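Local coordinates for putative alpha-L-fucosidase (Bacteroides thetaiotaomicron, PDB 3EYP), which is probably an alpha-L-fucosidase of glycosyl hydrolase family 29, removing terminal fucose from glycans, at residues A120-G125 against G151-D156; K183-K188 against C192-T197; A335-G340 against A444-H449; D379-E384 against T394-E399. One frame throughout, in Å; residues are numbered along the deposited sequence.

Contact 1: residues A120-G125 against G151-D156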
loop_
_atom_site.group_PDB
_atom_site.type_symbol
_atom_site.label_atom_id
_atom_site.label_comp_id
_atom_site.label_asym_id
_atom_site.label_seq_id
_atom_site.Cartn_x
_atom_site.Cartn_y
_atom_site.Cartn_z
ATOM N N ALA A 120 10.953 7.440 4.864
ATOM C CA ALA A 120 10.181 8.709 4.781
ATOM C C ALA A 120 9.635 8.921 3.389
ATOM O O ALA A 120 10.276 8.622 2.386
ATOM C CB ALA A 120 11.041 9.929 5.170
ATOM N N GLY A 121 8.415 9.414 3.352
ATOM C CA GLY A 121 7.811 9.862 2.107
ATOM C C GLY A 121 7.097 11.186 2.276
ATOM O O GLY A 121 6.806 11.638 3.392
ATOM N N ILE A 122 6.820 11.771 1.134
ATOM C CA ILE A 122 6.244 13.083 0.999
ATOM C C ILE A 122 5.030 13.167 0.073
ATOM O O ILE A 122 5.034 12.702 -1.082
ATOM C CB ILE A 122 7.285 14.068 0.413
ATOM C CG1 ILE A 122 8.535 14.235 1.318
ATOM C CG2 ILE A 122 6.668 15.374 0.178
ATOM C CD1 ILE A 122 8.198 14.818 2.769
ATOM N N TYR A 123 3.977 13.730 0.632
ATOM C CA TYR A 123 2.762 14.137 -0.113
ATOM C C TYR A 123 2.871 15.668 -0.308
ATOM O O TYR A 123 2.938 16.432 0.654
ATOM C CB TYR A 123 1.524 13.712 0.688
ATOM C CG TYR A 123 0.155 14.194 0.202
ATOM C CD1 TYR A 123 -0.851 13.279 -0.060
ATOM C CD2 TYR A 123 -0.123 15.545 0.009
ATOM C CE1 TYR A 123 -2.101 13.684 -0.464
ATOM C CE2 TYR A 123 -1.363 15.965 -0.433
ATOM C CZ TYR A 123 -2.367 15.022 -0.652
ATOM O OH TYR A 123 -3.625 15.421 -1.089
ATOM N N LEU A 124 2.956 16.063 -1.557
ATOM C CA LEU A 124 3.055 17.494 -1.972
ATOM C C LEU A 124 1.995 17.775 -3.033
ATOM O O LEU A 124 2.157 17.432 -4.184
ATOM C CB LEU A 124 4.434 17.808 -2.535
ATOM C CG LEU A 124 4.812 19.259 -2.872
ATOM C CD1 LEU A 124 4.838 20.145 -1.580
ATOM C CD2 LEU A 124 6.111 19.273 -3.585
ATOM N N GLY A 125 0.906 18.392 -2.565
ATOM C CA GLY A 125 -0.368 18.512 -3.270
ATOM C C GLY A 125 -0.275 19.180 -4.626
ATOM O O GLY A 125 0.095 20.340 -4.714
ATOM N N GLY A 151 12.261 20.581 -5.323
ATOM C CA GLY A 151 13.698 20.634 -5.163
ATOM C C GLY A 151 14.199 20.753 -3.747
ATOM O O GLY A 151 15.203 20.131 -3.354
ATOM N N GLU A 152 13.506 21.559 -2.959
ATOM C CA GLU A 152 13.816 21.648 -1.562
ATOM C C GLU A 152 13.594 20.285 -0.895
ATOM O O GLU A 152 14.443 19.774 -0.169
ATOM C CB GLU A 152 12.971 22.754 -0.844
ATOM C CG GLU A 152 13.212 24.171 -1.366
ATOM C CD GLU A 152 12.421 25.172 -0.625
ATOM O OE1 GLU A 152 11.227 24.879 -0.454
ATOM O OE2 GLU A 152 12.925 26.275 -0.269
ATOM N N LEU A 153 12.438 19.695 -1.138
ATOM C CA LEU A 153 12.026 18.494 -0.373
ATOM C C LEU A 153 12.793 17.248 -0.789
ATOM O O LEU A 153 12.989 16.276 0.003
ATOM C CB LEU A 153 10.490 18.255 -0.517
ATOM C CG LEU A 153 9.648 19.307 0.223
ATOM C CD1 LEU A 153 8.145 19.190 -0.012
ATOM C CD2 LEU A 153 9.969 19.305 1.681
ATOM N N MET A 154 13.245 17.281 -2.030
ATOM C CA MET A 154 13.981 16.119 -2.632
ATOM C C MET A 154 15.499 16.218 -2.462
ATOM O O MET A 154 16.251 15.266 -2.763
ATOM C CB MET A 154 13.666 15.962 -4.134
ATOM C CG MET A 154 12.237 15.437 -4.504
ATOM S SD MET A 154 11.576 13.940 -3.710
ATOM C CE MET A 154 10.441 14.761 -2.578
ATOM N N SER A 155 15.922 17.378 -1.962
ATOM C CA SER A 155 17.336 17.701 -1.785
ATOM C C SER A 155 17.795 17.769 -0.341
ATOM O O SER A 155 18.919 17.399 -0.022
ATOM C CB SER A 155 17.698 19.027 -2.466
ATOM O OG SER A 155 17.474 19.035 -3.871
ATOM N N ASP A 156 16.990 18.345 0.531
ATOM C CA ASP A 156 17.529 18.814 1.807
ATOM C C ASP A 156 16.996 18.038 3.018
ATOM O O ASP A 156 17.272 18.381 4.157
ATOM C CB ASP A 156 17.262 20.319 2.032
ATOM C CG ASP A 156 17.854 21.216 0.919
ATOM O OD1 ASP A 156 18.958 20.921 0.410
ATOM O OD2 ASP A 156 17.185 22.218 0.556
#

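Contact 2: residues K183-K188 against C192-T197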
loop_
_atom_site.group_PDB
_atom_site.type_symbol
_atom_site.label_atom_id
_atom_site.label_comp_id
_atom_site.label_asym_id
_atom_site.label_seq_id
_atom_site.Cartn_x
_atom_site.Cartn_y
_atom_site.Cartn_z
ATOM N N LYS A 183 11.300 14.508 -13.422
ATOM C CA LYS A 183 12.750 14.566 -13.671
ATOM C C LYS A 183 13.500 14.946 -12.404
ATOM O O LYS A 183 14.599 14.433 -12.087
ATOM C CB LYS A 183 13.081 15.556 -14.825
ATOM C CG LYS A 183 12.686 15.005 -16.213
ATOM C CD LYS A 183 13.083 15.941 -17.385
ATOM C CE LYS A 183 14.506 16.495 -17.272
ATOM N NZ LYS A 183 15.539 15.966 -18.294
ATOM N N ILE A 184 12.879 15.822 -11.630
ATOM C CA ILE A 184 13.472 16.222 -10.347
ATOM C C ILE A 184 13.509 15.079 -9.395
ATOM O O ILE A 184 14.538 14.772 -8.813
ATOM C CB ILE A 184 12.766 17.447 -9.711
ATOM C CG1 ILE A 184 13.032 18.663 -10.595
ATOM C CG2 ILE A 184 13.201 17.617 -8.253
ATOM C CD1 ILE A 184 11.923 19.677 -10.647
ATOM N N VAL A 185 12.359 14.472 -9.205
ATOM C CA VAL A 185 12.265 13.304 -8.297
ATOM C C VAL A 185 13.287 12.212 -8.642
ATOM O O VAL A 185 14.088 11.709 -7.799
ATOM C CB VAL A 185 10.789 12.753 -8.178
ATOM C CG1 VAL A 185 10.733 11.494 -7.307
ATOM C CG2 VAL A 185 9.792 13.846 -7.569
ATOM N N ARG A 186 13.301 11.885 -9.920
ATOM C CA ARG A 186 14.037 10.712 -10.416
ATOM C C ARG A 186 15.550 10.983 -10.274
ATOM O O ARG A 186 16.339 10.125 -9.886
ATOM C CB ARG A 186 13.630 10.437 -11.855
ATOM C CG ARG A 186 13.752 9.024 -12.327
ATOM C CD ARG A 186 12.585 8.119 -11.888
ATOM N NE ARG A 186 12.779 7.895 -10.485
ATOM C CZ ARG A 186 11.836 7.574 -9.616
ATOM N NH1 ARG A 186 10.577 7.327 -9.998
ATOM N NH2 ARG A 186 12.193 7.461 -8.369
ATOM N N GLU A 187 15.946 12.206 -10.576
ATOM C CA GLU A 187 17.358 12.587 -10.473
ATOM C C GLU A 187 17.858 12.634 -9.038
ATOM O O GLU A 187 18.901 12.083 -8.680
ATOM C CB GLU A 187 17.624 13.910 -11.191
ATOM C CG GLU A 187 18.978 14.497 -10.791
ATOM C CD GLU A 187 19.303 15.763 -11.526
ATOM O OE1 GLU A 187 19.259 16.845 -10.892
ATOM O OE2 GLU A 187 19.616 15.677 -12.743
ATOM N N LYS A 188 17.073 13.238 -8.176
ATOM C CA LYS A 188 17.545 13.483 -6.831
ATOM C C LYS A 188 17.341 12.304 -5.916
ATOM O O LYS A 188 18.046 12.140 -4.953
ATOM C CB LYS A 188 16.843 14.708 -6.241
ATOM C CG LYS A 188 17.233 15.963 -6.995
ATOM C CD LYS A 188 16.759 17.219 -6.300
ATOM C CE LYS A 188 17.339 18.471 -6.965
ATOM N NZ LYS A 188 18.701 18.785 -6.386
ATOM N N CYS A 192 12.912 6.603 -5.223
ATOM C CA CYS A 192 11.611 7.161 -4.846
ATOM C C CYS A 192 10.493 6.670 -5.766
ATOM O O CYS A 192 10.471 6.887 -6.959
ATOM C CB CYS A 192 11.617 8.687 -4.808
ATOM S SG CYS A 192 10.037 9.363 -4.096
ATOM N N VAL A 193 9.539 6.035 -5.139
ATOM C CA VAL A 193 8.322 5.510 -5.799
ATOM C C VAL A 193 7.336 6.641 -5.931
ATOM O O VAL A 193 7.052 7.385 -4.980
ATOM C CB VAL A 193 7.650 4.414 -4.932
ATOM C CG1 VAL A 193 6.324 4.057 -5.470
ATOM C CG2 VAL A 193 8.500 3.173 -4.796
ATOM N N ILE A 194 6.822 6.790 -7.136
ATOM C CA ILE A 194 5.802 7.794 -7.423
ATOM C C ILE A 194 4.375 7.239 -7.514
ATOM O O ILE A 194 4.095 6.368 -8.348
ATOM C CB ILE A 194 6.130 8.556 -8.677
ATOM C CG1 ILE A 194 7.447 9.328 -8.511
ATOM C CG2 ILE A 194 4.950 9.481 -9.058
ATOM C CD1 ILE A 194 7.956 9.890 -9.880
ATOM N N PHE A 195 3.525 7.717 -6.606
ATOM C CA PHE A 195 2.050 7.450 -6.677
ATOM C C PHE A 195 1.543 8.530 -7.600
ATOM O O PHE A 195 1.582 9.721 -7.268
ATOM C CB PHE A 195 1.355 7.522 -5.318
ATOM C CG PHE A 195 -0.131 7.373 -5.386
ATOM C CD1 PHE A 195 -0.742 6.119 -5.211
ATOM C CD2 PHE A 195 -0.937 8.475 -5.593
ATOM C CE1 PHE A 195 -2.137 5.967 -5.272
ATOM C CE2 PHE A 195 -2.363 8.339 -5.628
ATOM C CZ PHE A 195 -2.943 7.089 -5.477
ATOM N N GLY A 196 1.081 8.106 -8.779
ATOM C CA GLY A 196 0.667 9.056 -9.829
ATOM C C GLY A 196 -0.762 8.846 -10.282
ATOM O O GLY A 196 -1.276 7.731 -10.355
ATOM N N THR A 197 -1.404 9.957 -10.525
ATOM C CA THR A 197 -2.794 9.986 -10.939
ATOM C C THR A 197 -2.925 10.875 -12.162
ATOM O O THR A 197 -2.097 11.749 -12.443
ATOM C CB THR A 197 -3.648 10.582 -9.837
ATOM O OG1 THR A 197 -3.032 11.827 -9.404
ATOM C CG2 THR A 197 -3.792 9.579 -8.660
#

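Contact 3: residues A335-G340 against A444-H449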
loop_
_atom_site.group_PDB
_atom_site.type_symbol
_atom_site.label_atom_id
_atom_site.label_comp_id
_atom_site.label_asym_id
_atom_site.label_seq_id
_atom_site.Cartn_x
_atom_site.Cartn_y
_atom_site.Cartn_z
ATOM N N ALA A 335 3.132 -33.602 -5.940
ATOM C CA ALA A 335 2.680 -32.708 -6.981
ATOM C C ALA A 335 2.820 -33.289 -8.379
ATOM O O ALA A 335 3.698 -34.068 -8.655
ATOM C CB ALA A 335 3.448 -31.378 -6.895
ATOM N N THR A 336 1.941 -32.846 -9.259
ATOM C CA THR A 336 2.162 -32.922 -10.700
ATOM C C THR A 336 2.958 -31.689 -11.128
ATOM O O THR A 336 3.011 -30.666 -10.453
ATOM C CB THR A 336 0.819 -32.997 -11.497
ATOM O OG1 THR A 336 0.072 -31.794 -11.308
ATOM C CG2 THR A 336 -0.045 -34.188 -11.041
ATOM N N ASN A 337 3.632 -31.828 -12.237
ATOM C CA ASN A 337 4.323 -30.729 -12.903
ATOM C C ASN A 337 5.393 -30.066 -12.054
ATOM O O ASN A 337 5.321 -28.872 -11.761
ATOM C CB ASN A 337 3.307 -29.688 -13.385
ATOM C CG ASN A 337 3.926 -28.670 -14.331
ATOM O OD1 ASN A 337 4.995 -28.946 -14.908
ATOM N ND2 ASN A 337 3.292 -27.460 -14.462
ATOM N N VAL A 338 6.396 -30.836 -11.659
ATOM C CA VAL A 338 7.484 -30.313 -10.843
ATOM C C VAL A 338 8.682 -30.082 -11.723
ATOM O O VAL A 338 9.159 -30.977 -12.430
ATOM C CB VAL A 338 7.872 -31.253 -9.726
ATOM C CG1 VAL A 338 9.018 -30.646 -8.901
ATOM C CG2 VAL A 338 6.674 -31.558 -8.849
ATOM N N ARG A 339 9.183 -28.864 -11.703
ATOM C CA ARG A 339 10.296 -28.529 -12.583
ATOM C C ARG A 339 11.597 -29.310 -12.245
ATOM O O ARG A 339 12.379 -29.669 -13.121
ATOM C CB ARG A 339 10.582 -27.052 -12.552
ATOM C CG ARG A 339 11.611 -26.644 -13.528
ATOM C CD ARG A 339 11.609 -25.161 -13.576
ATOM N NE ARG A 339 12.302 -24.584 -14.720
ATOM C CZ ARG A 339 11.711 -24.126 -15.822
ATOM N NH1 ARG A 339 10.406 -24.185 -15.957
ATOM N NH2 ARG A 339 12.446 -23.590 -16.782
ATOM N N GLY A 340 11.827 -29.506 -10.963
ATOM C CA GLY A 340 13.104 -29.999 -10.467
ATOM C C GLY A 340 13.207 -29.949 -8.975
ATOM O O GLY A 340 12.386 -29.330 -8.301
ATOM N N ALA A 444 1.726 -18.905 -17.988
ATOM C CA ALA A 444 2.979 -19.662 -17.921
ATOM C C ALA A 444 3.015 -20.650 -16.758
ATOM O O ALA A 444 2.159 -20.668 -15.896
ATOM C CB ALA A 444 4.208 -18.739 -17.887
ATOM N N CYS A 445 4.027 -21.494 -16.775
ATOM C CA CYS A 445 4.154 -22.515 -15.732
ATOM C C CYS A 445 4.190 -21.779 -14.397
ATOM O O CYS A 445 4.725 -20.704 -14.330
ATOM C CB CYS A 445 5.385 -23.385 -15.890
ATOM S SG CYS A 445 6.917 -22.541 -15.859
ATOM N N PRO A 446 3.634 -22.360 -13.350
ATOM C CA PRO A 446 3.598 -21.702 -12.019
ATOM C C PRO A 446 4.953 -21.462 -11.394
ATOM O O PRO A 446 5.906 -22.211 -11.594
ATOM C CB PRO A 446 2.826 -22.683 -11.152
ATOM C CG PRO A 446 2.752 -23.958 -11.913
ATOM C CD PRO A 446 2.976 -23.674 -13.351
ATOM N N ALA A 447 5.003 -20.391 -10.626
ATOM C CA ALA A 447 6.171 -20.036 -9.804
ATOM C C ALA A 447 5.680 -19.438 -8.500
ATOM O O ALA A 447 5.243 -18.284 -8.487
ATOM C CB ALA A 447 7.045 -19.040 -10.544
ATOM N N ILE A 448 5.650 -20.272 -7.458
ATOM C CA ILE A 448 4.998 -19.943 -6.182
ATOM C C ILE A 448 5.942 -20.042 -4.972
ATOM O O ILE A 448 6.525 -21.115 -4.652
ATOM C CB ILE A 448 3.749 -20.827 -5.981
ATOM C CG1 ILE A 448 2.765 -20.580 -7.150
ATOM C CG2 ILE A 448 3.075 -20.537 -4.590
ATOM C CD1 ILE A 448 1.835 -21.731 -7.468
ATOM N N HIS A 449 6.044 -18.921 -4.275
ATOM C CA HIS A 449 6.971 -18.787 -3.157
ATOM C C HIS A 449 6.427 -19.505 -1.940
ATOM O O HIS A 449 7.134 -20.209 -1.234
ATOM C CB HIS A 449 7.200 -17.304 -2.758
ATOM C CG HIS A 449 8.329 -16.645 -3.468
ATOM N ND1 HIS A 449 9.627 -17.117 -3.392
ATOM C CD2 HIS A 449 8.388 -15.494 -4.185
ATOM C CE1 HIS A 449 10.421 -16.329 -4.102
ATOM N NE2 HIS A 449 9.700 -15.325 -4.573
#

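Contact 4: residues D379-E384 against T394-E399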
loop_
_atom_site.group_PDB
_atom_site.type_symbol
_atom_site.label_atom_id
_atom_site.label_comp_id
_atom_site.label_asym_id
_atom_site.label_seq_id
_atom_site.Cartn_x
_atom_site.Cartn_y
_atom_site.Cartn_z
ATOM N N ASP A 379 -8.999 -21.707 8.966
ATOM C CA ASP A 379 -10.013 -20.768 8.509
ATOM C C ASP A 379 -9.438 -19.571 7.702
ATOM O O ASP A 379 -10.056 -18.542 7.570
ATOM C CB ASP A 379 -10.825 -20.251 9.712
ATOM C CG ASP A 379 -9.984 -19.480 10.743
ATOM O OD1 ASP A 379 -8.759 -19.271 10.538
ATOM O OD2 ASP A 379 -10.557 -19.087 11.807
ATOM N N CYS A 380 -8.239 -19.760 7.192
ATOM C CA CYS A 380 -7.507 -18.736 6.425
ATOM C C CYS A 380 -6.420 -19.441 5.629
ATOM O O CYS A 380 -5.886 -20.430 6.077
ATOM C CB CYS A 380 -6.859 -17.717 7.405
ATOM S SG CYS A 380 -6.100 -16.309 6.591
ATOM N N LEU A 381 -6.141 -18.943 4.437
ATOM C CA LEU A 381 -5.030 -19.405 3.628
ATOM C C LEU A 381 -4.455 -18.250 2.812
ATOM O O LEU A 381 -5.097 -17.195 2.623
ATOM C CB LEU A 381 -5.382 -20.576 2.697
ATOM C CG LEU A 381 -6.510 -20.371 1.684
ATOM C CD1 LEU A 381 -5.988 -19.660 0.409
ATOM C CD2 LEU A 381 -7.246 -21.678 1.365
ATOM N N MET A 382 -3.217 -18.479 2.394
ATOM C CA MET A 382 -2.399 -17.465 1.700
ATOM C C MET A 382 -1.477 -18.120 0.681
ATOM O O MET A 382 -0.954 -19.230 0.868
ATOM C CB MET A 382 -1.532 -16.721 2.719
ATOM C CG MET A 382 -0.618 -15.582 2.149
ATOM S SD MET A 382 0.010 -14.492 3.533
ATOM C CE MET A 382 1.282 -15.518 4.168
ATOM N N ILE A 383 -1.285 -17.400 -0.402
ATOM C CA ILE A 383 -0.482 -17.855 -1.503
ATOM C C ILE A 383 0.262 -16.647 -2.087
ATOM O O ILE A 383 -0.295 -15.555 -2.175
ATOM C CB ILE A 383 -1.399 -18.596 -2.547
ATOM C CG1 ILE A 383 -0.581 -19.326 -3.611
ATOM C CG2 ILE A 383 -2.414 -17.668 -3.248
ATOM C CD1 ILE A 383 -1.441 -20.340 -4.327
ATOM N N GLU A 384 1.532 -16.866 -2.399
ATOM C CA GLU A 384 2.472 -15.830 -2.899
ATOM C C GLU A 384 3.237 -16.278 -4.122
ATOM O O GLU A 384 3.896 -17.302 -4.134
ATOM C CB GLU A 384 3.480 -15.430 -1.808
ATOM C CG GLU A 384 2.823 -14.915 -0.544
ATOM C CD GLU A 384 3.799 -14.719 0.612
ATOM O OE1 GLU A 384 4.972 -15.137 0.534
ATOM O OE2 GLU A 384 3.393 -14.131 1.624
ATOM N N THR A 394 -3.365 -17.881 -13.389
ATOM C CA THR A 394 -4.573 -17.113 -13.609
ATOM C C THR A 394 -5.848 -17.775 -13.183
ATOM O O THR A 394 -6.910 -17.171 -13.266
ATOM C CB THR A 394 -4.752 -16.678 -15.085
ATOM O OG1 THR A 394 -4.801 -17.840 -15.936
ATOM C CG2 THR A 394 -3.634 -15.742 -15.530
ATOM N N LYS A 395 -5.746 -19.005 -12.704
ATOM C CA LYS A 395 -6.898 -19.634 -12.058
ATOM C C LYS A 395 -6.402 -20.657 -11.071
ATOM O O LYS A 395 -5.451 -21.391 -11.367
ATOM C CB LYS A 395 -7.812 -20.245 -13.151
ATOM C CG LYS A 395 -9.073 -20.856 -12.636
ATOM C CD LYS A 395 -9.903 -21.401 -13.798
ATOM C CE LYS A 395 -11.048 -22.272 -13.277
ATOM N NZ LYS A 395 -11.582 -23.141 -14.406
ATOM N N TRP A 396 -6.968 -20.628 -9.881
ATOM C CA TRP A 396 -6.592 -21.540 -8.811
ATOM C C TRP A 396 -7.695 -21.799 -7.804
ATOM O O TRP A 396 -8.616 -20.960 -7.567
ATOM C CB TRP A 396 -5.317 -21.077 -8.081
ATOM C CG TRP A 396 -5.406 -19.703 -7.453
ATOM C CD1 TRP A 396 -5.271 -18.514 -8.080
ATOM C CD2 TRP A 396 -5.625 -19.409 -6.081
ATOM N NE1 TRP A 396 -5.386 -17.484 -7.178
ATOM C CE2 TRP A 396 -5.629 -18.018 -5.947
ATOM C CE3 TRP A 396 -5.842 -20.193 -4.949
ATOM C CZ2 TRP A 396 -5.832 -17.381 -4.714
ATOM C CZ3 TRP A 396 -6.052 -19.562 -3.744
ATOM C CH2 TRP A 396 -6.034 -18.173 -3.639
ATOM N N SER A 397 -7.610 -22.989 -7.238
ATOM C CA SER A 397 -8.567 -23.428 -6.202
ATOM C C SER A 397 -7.867 -24.232 -5.133
ATOM O O SER A 397 -6.796 -24.765 -5.337
ATOM C CB SER A 397 -9.679 -24.273 -6.769
ATOM O OG SER A 397 -10.237 -23.693 -7.905
ATOM N N VAL A 398 -8.506 -24.268 -3.982
ATOM C CA VAL A 398 -8.059 -25.075 -2.872
ATOM C C VAL A 398 -9.228 -25.940 -2.352
ATOM O O VAL A 398 -10.369 -25.509 -2.218
ATOM C CB VAL A 398 -7.389 -24.199 -1.730
ATOM C CG1 VAL A 398 -6.834 -25.092 -0.588
ATOM C CG2 VAL A 398 -6.256 -23.270 -2.294
ATOM N N GLU A 399 -8.880 -27.195 -2.127
ATOM C CA GLU A 399 -9.766 -28.221 -1.590
ATOM C C GLU A 399 -9.138 -28.964 -0.434
ATOM O O GLU A 399 -7.955 -28.855 -0.130
ATOM C CB GLU A 399 -10.110 -29.222 -2.697
ATOM C CG GLU A 399 -10.660 -28.539 -3.930
ATOM C CD GLU A 399 -10.729 -29.466 -5.134
ATOM O OE1 GLU A 399 -9.900 -30.413 -5.211
ATOM O OE2 GLU A 399 -11.607 -29.243 -5.996
#

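Contact 1: residues A120-G125 against G151-D156
L153 drops one methyl, CD1, onto the outer face of strand 119-124, where I122 and L124 both turn toward the helix. Apolar contact carries the whole interface. CD1 of L153 sits 3.8 Å from CD1 of L124 and 4.1 Å from CG2 of I122, so a single methyl bridges two side chains that are two residues apart, with Y123 between them. On I122 the branch that does this is CG2, which stands opposite the backbone N while CG1 lies beside that N (chi1 -61°). M154 adds a looser touch: its side chain starts off alongside the strand, then bends so that CE comes in to 4.4 Å from CG1 of I122. All four side chains are buried.

Polar bonds tidy up the two segments without crossing between them. D156 N bonds to E152 O at 3.0 Å, and the carbonyl of L124 takes a hydrogen bond from Y146 OH, a turn or two back in the same helix.

Strand and helix run almost exactly antiparallel, at 173° with axes 10.3 Å apart, as expected where a helix leads back along the sheet between neighbouring parallel strands. Strand 119-124 lies between 70-76 and 162-164; V106 of helix 105-116 also packs on I122, while Y123 faces the other way, its ring meeting H77 and W164.

Contact 2: residues K183-K188 against C192-T197
R186, with the most surface covered here, arches over the start of strand 193-195 and meets both C192 and I194. Bends at chi2 (80°) and chi3 (-73°) fold its chain back so that the guanidinium edge faces the carbonyl of C192. The NH1 to C192 O bond, at 3.1 Å, is weak and doubtful, because the carbonyl sits too close to the guanidinium in the model. NH2 also donates to Q189 O in the turn between helix and strand. C192, which buries nearly as much, offers CB to CG1 of V185 at 3.9 Å, with its sulfur just as near. That same V185 methyl lies 4.1 Å from CD1 of I194, which also comes to 3.7 Å from NH1 of R186, meeting the flat group obliquely. With an alanine here in place of I194, V185 CG1 and the guanidinium would probably lose the aliphatic surface they share, opening a gap between helix and strand. The axes lie 10.0 Å apart at 157°, and the turn linking them is short. Helix 175-188 thus comes down onto the strand that follows it, the second half of the beta-alpha-beta unit 162-164, 175-188, 193-195 of a TIM-barrel-like domain.

Contact 3: residues A335-G340 against A444-H449
N337 and R339 both send CG anti to the backbone N (chi1 -168° and -174°), which carries their polar ends across to P446 and C445. From there R339 runs on extended to NE, while C445 holds SG between its own backbone N and carbonyl carbon (chi1 60°), bringing the sulfur out to meet it. The two touches are light. ND2 of N337 comes to 4.0 Å from CD of P446, the amide and the proline ring meeting at a slant, and NH1 of R339 stands 3.9 Å from SG of C445. Neither is a hydrogen bond, so the groups are positioned mainly by other partners. The N337 amide is held at both ends: OD1 takes the backbone N-H of K360, and ND2 donates to the carbonyls of K365 and E363, which fixes its flip and its rotation. R339 pairs with D361 through NH2 and gives NH1 to the carbonyl of G359. The loop after strand 332-335 is thus tied to residues 359-365, and P446 has its own backbone hydrogen bond with G359. The contact joins loops of the two antiparallel sheets, consistent with the beta-sandwich of an F5/8 type C (discoidin-like) domain.

Contact 4: residues D379-E384 against T394-E399
Strands 380-384 and 394-399 face each other across 10.3 Å, axis to axis, at 145°, with no hydrogen bond between them, and everything in the gap is side chain. I383 lays its CG2 methyl over one face of the W396 indole, 3.9 Å from the centroid of the six-membered ring and 23° off its normal: a CH-pi contact displaced toward the rim, with CG2 3.7 Å from CH2 of W396. L381 comes to the same ring differently, its CD1 lying at the edge 4.2 Å from CZ3 of W396. The other branch of L381, CD2, meets V398 tip to tip, 4.0 Å from its CG1, while CG2 of V398 lies in the indole plane, at the CZ3-CE3 edge. The ring reaches inward because CG of W396 sits between the backbone N and the carbonyl carbon (chi1 59°), and NE1 is satisfied by the carbonyl of A418. A serine here in place of W396 would probably leave a gap beneath I383 and beside L381, with A418 O deprived of its donor. V398 also packs on F451 from the opposing sheet. Two antiparallel sheets pressed together through such an apolar layer form the hydrophobic core of a beta-sandwich, here the F5/8 type C domain.

How the contacts relate
From the N terminus, contact 1 closes the first loop, setting helix 139-155 back on strand 119-124. Contact 2 follows in series and closes a much tighter one, between helix 175-188 and strand 193-195. Their centres are 10 Å apart and they touch: S155 OG lies 2.8 Å from K188 NZ, tying the two helices side by side on the same barrel sheet. Contact 3 then spans a long loop, from residues 335-340 to 444-449, and contact 4 falls wholly within it. These two meet where H449 N probably bonds to E384 O. The pairs stay separate, contacts 2 and 4 coming no nearer than about 19 Å between closest atoms, one pair in the barrel and the other in the sandwich.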